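PDB 1Z21: type 3 secretion system regulator YopR from Yersinia pestis, which may regulate assembly of the type III secretion injectisome by controlling secretion or polymerisation of the needle subunit YscF, and is involved in pathogenesis. Local coordinates for residues L31-P34 and V35-L39; R60-L63 and Q64-D67; L93-L96 and S97-N101; N101-L104 and M105-L108. One frame throughout, in Å; residues are numbered along the deposited sequence.

Contact 1 of 4, residues L31-P34 and V35-L39; sequences LATP and VREAL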
ATOM      1  N   LEU A  31      -5.048   5.669  -6.180  1.00 15.19           N
ATOM      2  CA  LEU A  31      -5.404   4.868  -5.001  1.00 14.81           C
ATOM      3  C   LEU A  31      -4.248   4.768  -4.007  1.00 14.60           C
ATOM      4  O   LEU A  31      -4.454   4.854  -2.792  1.00 13.66           O
ATOM      5  CB  LEU A  31      -5.839   3.470  -5.427  1.00 14.02           C
ATOM      6  CG  LEU A  31      -7.307   3.349  -5.881  1.00 12.93           C
ATOM      7  CD1 LEU A  31      -7.565   2.083  -6.707  1.00 12.94           C
ATOM      8  CD2 LEU A  31      -8.223   3.381  -4.699  1.00 13.55           C
ATOM      9  N   ALA A  32      -3.043   4.605  -4.532  1.00 14.83           N
ATOM     10  CA  ALA A  32      -1.866   4.351  -3.700  1.00 15.33           C
ATOM     11  C   ALA A  32      -1.318   5.612  -3.063  1.00 15.81           C
ATOM     12  O   ALA A  32      -0.573   5.536  -2.100  1.00 15.29           O
ATOM     13  CB  ALA A  32      -0.784   3.686  -4.514  1.00 15.67           C
ATOM     14  N   THR A  33      -1.710   6.767  -3.588  1.00 16.07           N
ATOM     15  CA  THR A  33      -1.118   8.032  -3.177  1.00 17.10           C
ATOM     16  C   THR A  33      -1.230   8.289  -1.676  1.00 16.89           C
ATOM     17  O   THR A  33      -0.195   8.431  -1.040  1.00 17.47           O
ATOM     18  CB  THR A  33      -1.686   9.208  -4.018  1.00 16.72           C
ATOM     19  OG1 THR A  33      -1.163   9.119  -5.345  1.00 17.49           O
ATOM     20  CG2 THR A  33      -1.187  10.552  -3.492  1.00 17.68           C
ATOM     21  N   PRO A  34      -2.434   8.340  -1.094  1.00 17.86           N
ATOM     22  CA  PRO A  34      -2.549   8.597   0.345  1.00 17.70           C
ATOM     23  C   PRO A  34      -1.910   7.493   1.195  1.00 17.71           C
ATOM     24  O   PRO A  34      -1.468   7.776   2.310  1.00 17.73           O
ATOM     25  CB  PRO A  34      -4.065   8.658   0.579  1.00 18.22           C
ATOM     26  CG  PRO A  34      -4.655   7.897  -0.541  1.00 18.06           C
ATOM     27  CD  PRO A  34      -3.762   8.161  -1.705  1.00 17.53           C
ATOM     28  N   VAL A  35      -1.847   6.269   0.672  1.00 16.86           N
ATOM     29  CA  VAL A  35      -1.288   5.161   1.437  1.00 16.71           C
ATOM     30  C   VAL A  35       0.214   5.313   1.530  1.00 16.87           C
ATOM     31  O   VAL A  35       0.785   5.145   2.605  1.00 16.48           O
ATOM     32  CB  VAL A  35      -1.650   3.800   0.829  1.00 15.92           C
ATOM     33  CG1 VAL A  35      -1.191   2.675   1.745  1.00 16.63           C
ATOM     34  CG2 VAL A  35      -3.164   3.721   0.585  1.00 16.72           C
ATOM     35  N   ARG A  36       0.844   5.625   0.400  1.00 17.54           N
ATOM     36  CA  ARG A  36       2.266   5.916   0.356  1.00 18.42           C
ATOM     37  C   ARG A  36       2.594   7.071   1.297  1.00 19.33           C
ATOM     38  O   ARG A  36       3.533   6.984   2.081  1.00 19.36           O
ATOM     39  CB  ARG A  36       2.709   6.248  -1.067  1.00 18.50           C
ATOM     40  CG  ARG A  36       4.220   6.433  -1.206  1.00 19.01           C
ATOM     41  CD  ARG A  36       4.672   6.861  -2.573  1.00 19.51           C
ATOM     42  NE  ARG A  36       4.291   5.905  -3.618  1.00 19.14           N
ATOM     43  CZ  ARG A  36       3.420   6.148  -4.597  1.00 18.74           C
ATOM     44  NH1 ARG A  36       2.792   7.317  -4.692  1.00 18.95           N
ATOM     45  NH2 ARG A  36       3.171   5.202  -5.487  1.00 16.85           N
ATOM     46  N   GLU A  37       1.827   8.155   1.225  1.00 20.26           N
ATOM     47  CA  GLU A  37       2.047   9.306   2.118  1.00 20.74           C
ATOM     48  C   GLU A  37       2.006   8.896   3.593  1.00 20.67           C
ATOM     49  O   GLU A  37       2.864   9.304   4.382  1.00 20.78           O
ATOM     50  CB  GLU A  37       1.036  10.423   1.834  1.00 21.13           C
ATOM     51  CG  GLU A  37       1.301  11.097   0.492  1.00 23.60           C
ATOM     52  CD  GLU A  37       0.207  12.045   0.022  1.00 27.24           C
ATOM     53  OE1 GLU A  37      -0.944  11.988   0.520  1.00 31.78           O
ATOM     54  OE2 GLU A  37       0.514  12.852  -0.881  1.00 29.04           O
ATOM     55  N   ALA A  38       1.027   8.077   3.963  1.00 20.80           N
ATOM     56  CA  ALA A  38       0.884   7.648   5.352  1.00 20.75           C
ATOM     57  C   ALA A  38       2.039   6.730   5.773  1.00 20.92           C
ATOM     58  O   ALA A  38       2.513   6.793   6.908  1.00 20.77           O
ATOM     59  CB  ALA A  38      -0.444   6.961   5.547  1.00 20.89           C
ATOM     60  N   LEU A  39       2.493   5.884   4.856  1.00 20.85           N
ATOM     61  CA  LEU A  39       3.588   4.957   5.148  1.00 21.63           C
ATOM     62  C   LEU A  39       4.917   5.695   5.234  1.00 22.51           C
ATOM     63  O   LEU A  39       5.751   5.387   6.071  1.00 23.06           O
ATOM     64  CB  LEU A  39       3.659   3.850   4.092  1.00 21.29           C
ATOM     65  CG  LEU A  39       2.577   2.763   4.202  1.00 20.01           C
ATOM     66  CD1 LEU A  39       2.602   1.870   2.983  1.00 18.38           C
ATOM     67  CD2 LEU A  39       2.730   1.914   5.461  1.00 19.77           C
TER
HETATM   68  O   HOH W   1       2.364   9.541  -2.737  1.00 33.22           O
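V35 and A32 form the close-packed side of this turn of helix 25-43. The CB of V35 lies 3.6 Å from A32 O, and its CG2 branch, anti to its own carbonyl carbon, turns back along the helix to rest 3.8 Å from L31 O. V35 is buried, meeting L63 and F66 of helix 52-66 and I76 of helix 71-82. The backbone beneath is firmly bonded: R36 N reaches A32 O at 2.9 Å in an almost straight bond (173°), and E37 N reaches T33 O at 3.0 Å. P34 has no N-H to give, and the helix is kinked there, yet P34 O still accepts from A38 N.

The other side is looser and wetter. T33 and E37 run side by side in the same direction; their ends meet loosely, CG2 of T33 3.9 Å from OE2 of E37, while nearer the backbone CG of E37 lies 3.4 Å from T33 O. T33 OG1 turns back to bond E29 O. A water 3.0 Å from R36 NH1 lies in the guanidinium plane and donates a long bond to T33 O, so this carbonyl serves both the helix and the solvent. With CG anti to the backbone N (chi1 -174°) and a bend at chi3, R36 lays its guanidinium obliquely near T33 CA and A32 CB. There NH2 pairs with E29 and bonds Q79 O, and NE bonds V80 O. The arginine thus probably brings its charge to the carbonyls of helix 71-82, with E29 balancing it, and ties helix 25-43 to helix 71-82 by polar bonds.

Contact 2 of 4, residues R60-L63 and Q64-D67; sequences RSVL and QQFD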
ATOM      1  N   ARG A  60       0.367  -2.981   8.432  1.00 16.33           N
ATOM      2  CA  ARG A  60      -0.981  -3.502   8.165  1.00 16.64           C
ATOM      3  C   ARG A  60      -2.052  -2.561   8.712  1.00 16.74           C
ATOM      4  O   ARG A  60      -3.089  -2.392   8.096  1.00 16.08           O
ATOM      5  CB  ARG A  60      -1.139  -4.910   8.712  1.00 16.38           C
ATOM      6  CG  ARG A  60      -0.155  -5.876   8.084  1.00 18.08           C
ATOM      7  CD  ARG A  60      -0.433  -7.320   8.361  1.00 21.56           C
ATOM      8  NE  ARG A  60      -0.052  -7.705   9.713  1.00 22.24           N
ATOM      9  CZ  ARG A  60       1.002  -8.450  10.047  1.00 22.55           C
ATOM     10  NH1 ARG A  60       1.864  -8.906   9.147  1.00 23.22           N
ATOM     11  NH2 ARG A  60       1.204  -8.740  11.320  1.00 21.66           N
ATOM     12  N   SER A  61      -1.758  -1.903   9.832  1.00 17.09           N
ATOM     13  CA  SER A  61      -2.669  -0.929  10.427  1.00 18.02           C
ATOM     14  C   SER A  61      -2.923   0.251   9.492  1.00 17.86           C
ATOM     15  O   SER A  61      -4.064   0.704   9.346  1.00 17.83           O
ATOM     16  CB  SER A  61      -2.115  -0.424  11.756  1.00 18.68           C
ATOM     17  OG  SER A  61      -2.986   0.545  12.270  1.00 20.77           O
ATOM     18  N   VAL A  62      -1.856   0.729   8.854  1.00 17.33           N
ATOM     19  CA  VAL A  62      -1.959   1.765   7.830  1.00 17.31           C
ATOM     20  C   VAL A  62      -2.792   1.279   6.631  1.00 16.95           C
ATOM     21  O   VAL A  62      -3.697   1.972   6.181  1.00 17.03           O
ATOM     22  CB  VAL A  62      -0.573   2.259   7.349  1.00 17.44           C
ATOM     23  CG1 VAL A  62      -0.737   3.296   6.237  1.00 17.47           C
ATOM     24  CG2 VAL A  62       0.229   2.858   8.511  1.00 18.22           C
ATOM     25  N   LEU A  63      -2.508   0.088   6.119  1.00 17.04           N
ATOM     26  CA  LEU A  63      -3.267  -0.427   4.982  1.00 17.27           C
ATOM     27  C   LEU A  63      -4.760  -0.479   5.303  1.00 17.58           C
ATOM     28  O   LEU A  63      -5.587  -0.098   4.466  1.00 17.02           O
ATOM     29  CB  LEU A  63      -2.766  -1.815   4.564  1.00 16.75           C
ATOM     30  CG  LEU A  63      -1.337  -1.908   4.011  1.00 17.05           C
ATOM     31  CD1 LEU A  63      -1.002  -3.345   3.670  1.00 16.22           C
ATOM     32  CD2 LEU A  63      -1.120  -1.014   2.792  1.00 18.98           C
ATOM     33  N   GLN A  64      -5.088  -0.924   6.522  1.00 18.17           N
ATOM     34  CA  GLN A  64      -6.477  -1.066   6.980  1.00 19.32           C
ATOM     35  C   GLN A  64      -7.221   0.264   7.070  1.00 19.43           C
ATOM     36  O   GLN A  64      -8.447   0.283   6.999  1.00 19.78           O
ATOM     37  CB  GLN A  64      -6.519  -1.757   8.354  1.00 19.86           C
ATOM     38  CG  GLN A  64      -7.937  -2.083   8.876  1.00 23.21           C
ATOM     39  CD  GLN A  64      -8.739  -2.950   7.914  1.00 27.36           C
ATOM     40  OE1 GLN A  64      -9.873  -2.609   7.535  1.00 30.51           O
ATOM     41  NE2 GLN A  64      -8.155  -4.062   7.506  1.00 31.44           N
ATOM     42  N   GLN A  65      -6.493   1.364   7.244  1.00 19.40           N
ATOM     43  CA  GLN A  65      -7.101   2.696   7.258  1.00 20.10           C
ATOM     44  C   GLN A  65      -7.817   3.012   5.946  1.00 19.65           C
ATOM     45  O   GLN A  65      -8.764   3.811   5.921  1.00 20.37           O
ATOM     46  CB  GLN A  65      -6.051   3.790   7.510  1.00 20.89           C
ATOM     47  CG  GLN A  65      -5.531   3.918   8.954  1.00 24.42           C
ATOM     48  CD  GLN A  65      -4.298   4.833   9.061  1.00 28.60           C
ATOM     49  OE1 GLN A  65      -4.112   5.733   8.240  1.00 32.94           O
ATOM     50  NE2 GLN A  65      -3.456   4.590  10.059  1.00 30.78           N
ATOM     51  N   PHE A  66      -7.346   2.397   4.866  1.00 18.68           N
ATOM     52  CA  PHE A  66      -7.793   2.712   3.506  1.00 18.25           C
ATOM     53  C   PHE A  66      -8.620   1.610   2.856  1.00 18.35           C
ATOM     54  O   PHE A  66      -9.607   1.896   2.182  1.00 18.29           O
ATOM     55  CB  PHE A  66      -6.579   3.024   2.635  1.00 18.34           C
ATOM     56  CG  PHE A  66      -5.863   4.268   3.049  1.00 18.46           C
ATOM     57  CD1 PHE A  66      -6.345   5.511   2.657  1.00 19.08           C
ATOM     58  CD2 PHE A  66      -4.745   4.207   3.861  1.00 18.47           C
ATOM     59  CE1 PHE A  66      -5.715   6.670   3.052  1.00 20.53           C
ATOM     60  CE2 PHE A  66      -4.102   5.378   4.259  1.00 19.79           C
ATOM     61  CZ  PHE A  66      -4.593   6.607   3.853  1.00 20.69           C
ATOM     62  N   ASP A  67      -8.207   0.360   3.028  1.00 17.83           N
ATOM     63  CA  ASP A  67      -8.806  -0.763   2.320  1.00 18.10           C
ATOM     64  C   ASP A  67      -8.918  -1.970   3.223  1.00 18.74           C
ATOM     65  O   ASP A  67      -8.031  -2.236   4.019  1.00 18.24           O
ATOM     66  CB  ASP A  67      -7.942  -1.166   1.118  1.00 17.82           C
ATOM     67  CG  ASP A  67      -7.710  -0.039   0.161  1.00 17.62           C
ATOM     68  OD1 ASP A  67      -8.716   0.503  -0.345  1.00 15.13           O
ATOM     69  OD2 ASP A  67      -6.566   0.368  -0.164  1.00 16.53           O
TER
HETATM   70  O   HOH W   2      -4.465  -0.099   1.655  1.00 15.88           O
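R60 meets the following turn through its carbonyl, which accepts Q64 N at 2.9 Å; CB of Q64 lies 3.5 Å from R60 O. The arginine side chain leads away from this turn, to E103 on helix 94-107. At S61 the bonding begins to slacken: Q65 N makes only weak bonds, to S61 O and to V62 O, both bent to about 134°. The extended chain of Q65 lies against the same stretch of backbone, with CG 3.6 Å from S61 O and NE2 3.9 Å from V62 CA.

V62 O also meets the edge of the F66 ring, near its plane, at 3.4 Å from CD2, while V62 CG1 makes a looser apolar contact with CE2 at 4.4 Å. This is the C-terminal end of helix 52-66, in the five-helix core domain of YopR, and the weakly bonded last turn mixes i+3 and i+4 bonds as the chain leaves the helix. L63 O takes both kinds: F66 N from above the carbonyl plane, and D67 N at 3.0 Å nearly along the C=O axis. A water donates to L63 O and to D67 OD2, its oxygen 2.8 Å from OD2, linking the helix end to the carboxylate, which R10 and W14 of helix 6-19 also hold.

Contact 3 of 4, residues L93-L96 and S97-N101; sequences LPYL and SELIN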
ATOM      1  N   LEU A  93      13.675   4.665  -0.230  1.00 35.40           N
ATOM      2  CA  LEU A  93      13.974   4.131   1.097  1.00 35.02           C
ATOM      3  C   LEU A  93      13.932   2.602   1.130  1.00 34.30           C
ATOM      4  O   LEU A  93      12.864   2.003   0.959  1.00 35.05           O
ATOM      5  CB  LEU A  93      12.985   4.679   2.111  1.00 35.36           C
ATOM      6  CG  LEU A  93      13.194   4.211   3.552  1.00 36.06           C
ATOM      7  CD1 LEU A  93      14.318   5.019   4.195  1.00 36.83           C
ATOM      8  CD2 LEU A  93      11.918   4.322   4.346  1.00 36.04           C
ATOM      9  N   PRO A  94      15.073   1.969   1.378  1.00 32.85           N
ATOM     10  CA  PRO A  94      15.133   0.507   1.406  1.00 31.50           C
ATOM     11  C   PRO A  94      14.406  -0.083   2.608  1.00 29.58           C
ATOM     12  O   PRO A  94      14.025  -1.246   2.557  1.00 29.71           O
ATOM     13  CB  PRO A  94      16.634   0.208   1.464  1.00 31.73           C
ATOM     14  CG  PRO A  94      17.270   1.439   2.011  1.00 32.62           C
ATOM     15  CD  PRO A  94      16.383   2.587   1.672  1.00 33.08           C
ATOM     16  N   TYR A  95      14.218   0.710   3.655  1.00 27.08           N
ATOM     17  CA  TYR A  95      13.528   0.254   4.846  1.00 25.26           C
ATOM     18  C   TYR A  95      12.081  -0.069   4.532  1.00 24.04           C
ATOM     19  O   TYR A  95      11.631  -1.177   4.802  1.00 22.88           O
ATOM     20  CB  TYR A  95      13.592   1.310   5.943  1.00 24.78           C
ATOM     21  CG  TYR A  95      13.234   0.805   7.315  1.00 23.91           C
ATOM     22  CD1 TYR A  95      14.229   0.476   8.226  1.00 23.23           C
ATOM     23  CD2 TYR A  95      11.901   0.677   7.717  1.00 23.54           C
ATOM     24  CE1 TYR A  95      13.916   0.020   9.492  1.00 23.89           C
ATOM     25  CE2 TYR A  95      11.574   0.226   8.990  1.00 23.50           C
ATOM     26  CZ  TYR A  95      12.593  -0.107   9.871  1.00 23.44           C
ATOM     27  OH  TYR A  95      12.305  -0.554  11.135  1.00 22.88           O
ATOM     28  N   LEU A  96      11.361   0.893   3.957  1.00 23.01           N
ATOM     29  CA  LEU A  96       9.940   0.699   3.640  1.00 22.13           C
ATOM     30  C   LEU A  96       9.792  -0.329   2.526  1.00 21.77           C
ATOM     31  O   LEU A  96       8.885  -1.159   2.544  1.00 21.35           O
ATOM     32  CB  LEU A  96       9.268   2.028   3.259  1.00 22.02           C
ATOM     33  CG  LEU A  96       7.771   1.978   2.892  1.00 21.87           C
ATOM     34  CD1 LEU A  96       6.923   1.283   3.959  1.00 20.78           C
ATOM     35  CD2 LEU A  96       7.220   3.381   2.625  1.00 21.05           C
ATOM     36  N   SER A  97      10.698  -0.287   1.562  1.00 21.30           N
ATOM     37  CA  SER A  97      10.690  -1.250   0.478  1.00 21.62           C
ATOM     38  C   SER A  97      10.834  -2.672   1.003  1.00 20.59           C
ATOM     39  O   SER A  97      10.161  -3.583   0.533  1.00 20.31           O
ATOM     40  CB  SER A  97      11.800  -0.919  -0.513  1.00 21.86           C
ATOM     41  OG  SER A  97      11.545   0.343  -1.084  1.00 24.13           O
ATOM     42  N   GLU A  98      11.703  -2.854   1.996  1.00 20.24           N
ATOM     43  CA  GLU A  98      11.954  -4.178   2.566  1.00 19.41           C
ATOM     44  C   GLU A  98      10.752  -4.652   3.373  1.00 18.30           C
ATOM     45  O   GLU A  98      10.367  -5.814   3.297  1.00 17.95           O
ATOM     46  CB  GLU A  98      13.203  -4.168   3.449  1.00 19.98           C
ATOM     47  CG  GLU A  98      13.473  -5.481   4.181  1.00 21.11           C
ATOM     48  CD  GLU A  98      13.687  -6.664   3.258  1.00 24.87           C
ATOM     49  OE1 GLU A  98      13.888  -6.460   2.046  1.00 26.20           O
ATOM     50  OE2 GLU A  98      13.665  -7.814   3.751  1.00 26.14           O
ATOM     51  N   LEU A  99      10.179  -3.741   4.148  1.00 17.57           N
ATOM     52  CA  LEU A  99       8.944  -3.997   4.886  1.00 17.95           C
ATOM     53  C   LEU A  99       7.833  -4.485   3.969  1.00 16.59           C
ATOM     54  O   LEU A  99       7.122  -5.435   4.284  1.00 15.93           O
ATOM     55  CB  LEU A  99       8.456  -2.705   5.540  1.00 18.86           C
ATOM     56  CG  LEU A  99       8.184  -2.670   7.025  1.00 22.26           C
ATOM     57  CD1 LEU A  99       9.305  -3.362   7.799  1.00 22.94           C
ATOM     58  CD2 LEU A  99       8.055  -1.203   7.422  1.00 22.58           C
ATOM     59  N   ILE A 100       7.668  -3.790   2.845  1.00 16.18           N
ATOM     60  CA  ILE A 100       6.625  -4.107   1.890  1.00 15.80           C
ATOM     61  C   ILE A 100       6.829  -5.499   1.349  1.00 15.74           C
ATOM     62  O   ILE A 100       5.899  -6.300   1.268  1.00 15.16           O
ATOM     63  CB  ILE A 100       6.601  -3.072   0.752  1.00 16.15           C
ATOM     64  CG1 ILE A 100       5.996  -1.771   1.278  1.00 16.23           C
ATOM     65  CG2 ILE A 100       5.802  -3.608  -0.443  1.00 16.04           C
ATOM     66  CD1 ILE A 100       6.035  -0.630   0.275  1.00 17.18           C
ATOM     67  N   ASN A 101       8.066  -5.805   0.999  1.00 15.85           N
ATOM     68  CA  ASN A 101       8.359  -7.107   0.459  1.00 16.88           C
ATOM     69  C   ASN A 101       8.119  -8.243   1.469  1.00 16.45           C
ATOM     70  O   ASN A 101       7.679  -9.308   1.077  1.00 15.97           O
ATOM     71  CB  ASN A 101       9.751  -7.101  -0.172  1.00 17.78           C
ATOM     72  CG  ASN A 101       9.789  -6.250  -1.472  1.00 21.05           C
ATOM     73  OD1 ASN A 101       8.984  -6.461  -2.400  1.00 24.69           O
ATOM     74  ND2 ASN A 101      10.688  -5.273  -1.523  1.00 27.24           N
TER
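S97 grips the carbonyl of L93 twice. Its CB lies 3.4 Å from L93 O, and the hydroxyl, anti to the serine's own carbonyl carbon (chi1 -63°), turns back toward the helix start, where OG donates to L93 O at 2.9 Å from above the carbonyl plane. S97 N reaches the same oxygen at 3.2 Å in a nearly straight bond.

I100 can be followed outward from the backbone. Its CB sits 3.5 Å from L96 O, CG1 comes closer to that oxygen, at 3.2 Å, and CD1 ends 4.1 Å from CG of L96. The two side chains cross obliquely, and L96 continues the apolar surface onto L39 and L40 of helix 25-43, while I100 packs on V80 and L81.

On another flank CD2 of L99 meets the Y95 ring obliquely, 4.1 Å from CE2. Beyond this contact the tyrosine hydroxyl bonds D55, and its ring meets H46 edge-to-face. L99 itself packs on F43 and L59, which gives the pair a place between helices 25-43 and 52-66.

The bonds from E98 N, L99 N and I100 N to P94 O, Y95 O and L96 O continue the i to i+4 pattern. The arrangement is that of the first turns of an amphipathic helix, here helix 94-107, with a proline in its opening turn and with L96, L99 and I100 facing the five-helix core.

Contact 4 of 4, residues N101-L104 and M105-L108; sequences NKEL and MILL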
ATOM      1  N   ASN A 101       8.066  -5.805   0.999  1.00 15.85           N
ATOM      2  CA  ASN A 101       8.359  -7.107   0.459  1.00 16.88           C
ATOM      3  C   ASN A 101       8.119  -8.243   1.469  1.00 16.45           C
ATOM      4  O   ASN A 101       7.679  -9.308   1.077  1.00 15.97           O
ATOM      5  CB  ASN A 101       9.751  -7.101  -0.172  1.00 17.78           C
ATOM      6  CG  ASN A 101       9.789  -6.250  -1.472  1.00 21.05           C
ATOM      7  OD1 ASN A 101       8.984  -6.461  -2.400  1.00 24.69           O
ATOM      8  ND2 ASN A 101      10.688  -5.273  -1.523  1.00 27.24           N
ATOM      9  N   LYS A 102       8.354  -7.995   2.756  1.00 16.14           N
ATOM     10  CA  LYS A 102       8.056  -8.998   3.783  1.00 16.29           C
ATOM     11  C   LYS A 102       6.551  -9.236   3.917  1.00 15.57           C
ATOM     12  O   LYS A 102       6.111 -10.374   4.039  1.00 15.93           O
ATOM     13  CB  LYS A 102       8.674  -8.605   5.131  1.00 17.04           C
ATOM     14  CG  LYS A 102      10.180  -8.687   5.126  1.00 19.41           C
ATOM     15  CD  LYS A 102      10.742  -8.792   6.493  1.00 21.83           C
ATOM     16  CE  LYS A 102      12.257  -8.802   6.460  1.00 22.68           C
ATOM     17  NZ  LYS A 102      12.784 -10.084   5.945  1.00 24.05           N
ATOM     18  N   GLU A 103       5.753  -8.169   3.875  1.00 14.56           N
ATOM     19  CA  GLU A 103       4.292  -8.320   3.870  1.00 13.68           C
ATOM     20  C   GLU A 103       3.789  -9.026   2.615  1.00 13.61           C
ATOM     21  O   GLU A 103       2.889  -9.845   2.699  1.00 13.09           O
ATOM     22  CB  GLU A 103       3.586  -6.971   4.033  1.00 13.84           C
ATOM     23  CG  GLU A 103       2.051  -7.046   4.060  1.00 11.94           C
ATOM     24  CD  GLU A 103       1.477  -7.902   5.192  1.00 14.92           C
ATOM     25  OE1 GLU A 103       2.167  -8.127   6.211  1.00 14.29           O
ATOM     26  OE2 GLU A 103       0.312  -8.336   5.069  1.00 14.85           O
ATOM     27  N   LEU A 104       4.362  -8.721   1.451  1.00 13.64           N
ATOM     28  CA  LEU A 104       3.935  -9.380   0.228  1.00 13.82           C
ATOM     29  C   LEU A 104       4.201 -10.888   0.318  1.00 14.23           C
ATOM     30  O   LEU A 104       3.408 -11.678  -0.158  1.00 13.59           O
ATOM     31  CB  LEU A 104       4.595  -8.766  -1.011  1.00 13.54           C
ATOM     32  CG  LEU A 104       4.013  -7.407  -1.412  1.00 14.61           C
ATOM     33  CD1 LEU A 104       4.880  -6.744  -2.442  1.00 16.16           C
ATOM     34  CD2 LEU A 104       2.613  -7.538  -1.958  1.00 14.17           C
ATOM     35  N   MET A 105       5.293 -11.271   0.973  1.00 15.47           N
ATOM     36  CA  MET A 105       5.620 -12.690   1.137  1.00 17.03           C
ATOM     37  C   MET A 105       4.571 -13.367   2.002  1.00 17.34           C
ATOM     38  O   MET A 105       4.203 -14.500   1.739  1.00 17.48           O
ATOM     39  CB  MET A 105       7.030 -12.852   1.719  1.00 17.58           C
ATOM     40  CG  MET A 105       7.464 -14.288   2.009  1.00 19.64           C
ATOM     41  SD  MET A 105       7.754 -15.178   0.500  1.00 24.03           S
ATOM     42  CE  MET A 105       9.450 -14.740   0.165  1.00 24.19           C
ATOM     43  N   ILE A 106       4.077 -12.663   3.014  1.00 17.89           N
ATOM     44  CA  ILE A 106       3.011 -13.173   3.877  1.00 19.47           C
ATOM     45  C   ILE A 106       1.680 -13.294   3.129  1.00 20.44           C
ATOM     46  O   ILE A 106       0.941 -14.253   3.328  1.00 21.62           O
ATOM     47  CB  ILE A 106       2.876 -12.284   5.129  1.00 19.73           C
ATOM     48  CG1 ILE A 106       4.103 -12.454   6.024  1.00 19.93           C
ATOM     49  CG2 ILE A 106       1.596 -12.606   5.934  1.00 20.72           C
ATOM     50  CD1 ILE A 106       4.261 -11.348   7.064  1.00 20.53           C
ATOM     51  N   LEU A 107       1.382 -12.327   2.261  1.00 21.11           N
ATOM     52  CA  LEU A 107       0.121 -12.294   1.536  1.00 21.74           C
ATOM     53  C   LEU A 107       0.075 -13.327   0.405  1.00 23.45           C
ATOM     54  O   LEU A 107      -0.985 -13.578  -0.172  1.00 23.45           O
ATOM     55  CB  LEU A 107      -0.120 -10.892   0.976  1.00 21.46           C
ATOM     56  CG  LEU A 107      -0.412  -9.816   2.025  1.00 20.29           C
ATOM     57  CD1 LEU A 107      -0.424  -8.427   1.401  1.00 20.09           C
ATOM     58  CD2 LEU A 107      -1.733 -10.091   2.736  1.00 21.58           C
ATOM     59  N   LEU A 108       1.225 -13.926   0.105  1.00 25.61           N
ATOM     60  CA  LEU A 108       1.311 -15.017  -0.858  1.00 27.32           C
ATOM     61  C   LEU A 108       0.713 -16.276  -0.239  1.00 28.07           C
ATOM     62  O   LEU A 108      -0.501 -16.470  -0.285  1.00 29.45           O
ATOM     63  CB  LEU A 108       2.770 -15.255  -1.245  1.00 27.81           C
ATOM     64  CG  LEU A 108       3.081 -16.344  -2.269  1.00 30.28           C
ATOM     65  CD1 LEU A 108       1.984 -16.498  -3.316  1.00 32.40           C
ATOM     66  CD2 LEU A 108       4.414 -16.031  -2.932  1.00 31.04           C
TER
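With CG anti to the backbone N (chi1 -179°) and a bend at chi2 (60°), E103 folds its carboxylate along the helix toward the next turn. L107 places CG anti to its carbonyl carbon (chi1 -69°), beside its backbone N, which turns the isobutyl group back toward E103. As a result OE2 of E103 lies against the leucine branch point, 3.5 Å from L107 CG and 3.6 Å from L107 CD2, and the aliphatic CG of E103 meets L107 CD1 at 3.9 Å. The other oxygen, OE1, touches I106 CD1 at 3.9 Å, with the E103 and I106 side chains at about a right angle. OE1 also holds the salt bridge to R60 of helix 52-66, which probably helps to keep the buried carboxylate ionised.

These residues form the last turns of helix 94-107, the C-terminal helix of the five-helix core domain, where it runs beside helices 52-66 and 71-82. E103 packs on L56, L59 and L77, and L104 packs on L78.

On the outer side CB of M105 lies 3.5 Å from K102 O, and the methionine then bends away. I106 sets CG1 against the same carbonyl oxygen, also at 3.5 Å. Toward the chain end the bonding fades: L107 N still reaches E103 O at 2.9 Å, whereas L108 N makes only a weak bond to L104 O.

Contacts 1, 2 and 3 are partly buried, whereas contact 4 lies at the surface. Contacts 1 and 2 belong to successive helices, 25-43 and 52-66, and pack directly together, with P34 and V35 against F66 and A38 and L39 against V62. Contacts 3 and 4 are consecutive parts of helix 94-107, sharing N101. The start of that helix joins contact 1 by apolar packing of L39 on L96, its end contact 2 chiefly by a salt bridge. Water bridges the partly exposed side of contact 1 but joins two buried residues in contact 2; contact 3 combines a serine hydroxyl with apolar packing, and contact 4 sets a buried carboxylate against aliphatic side chains on a largely exposed helix end.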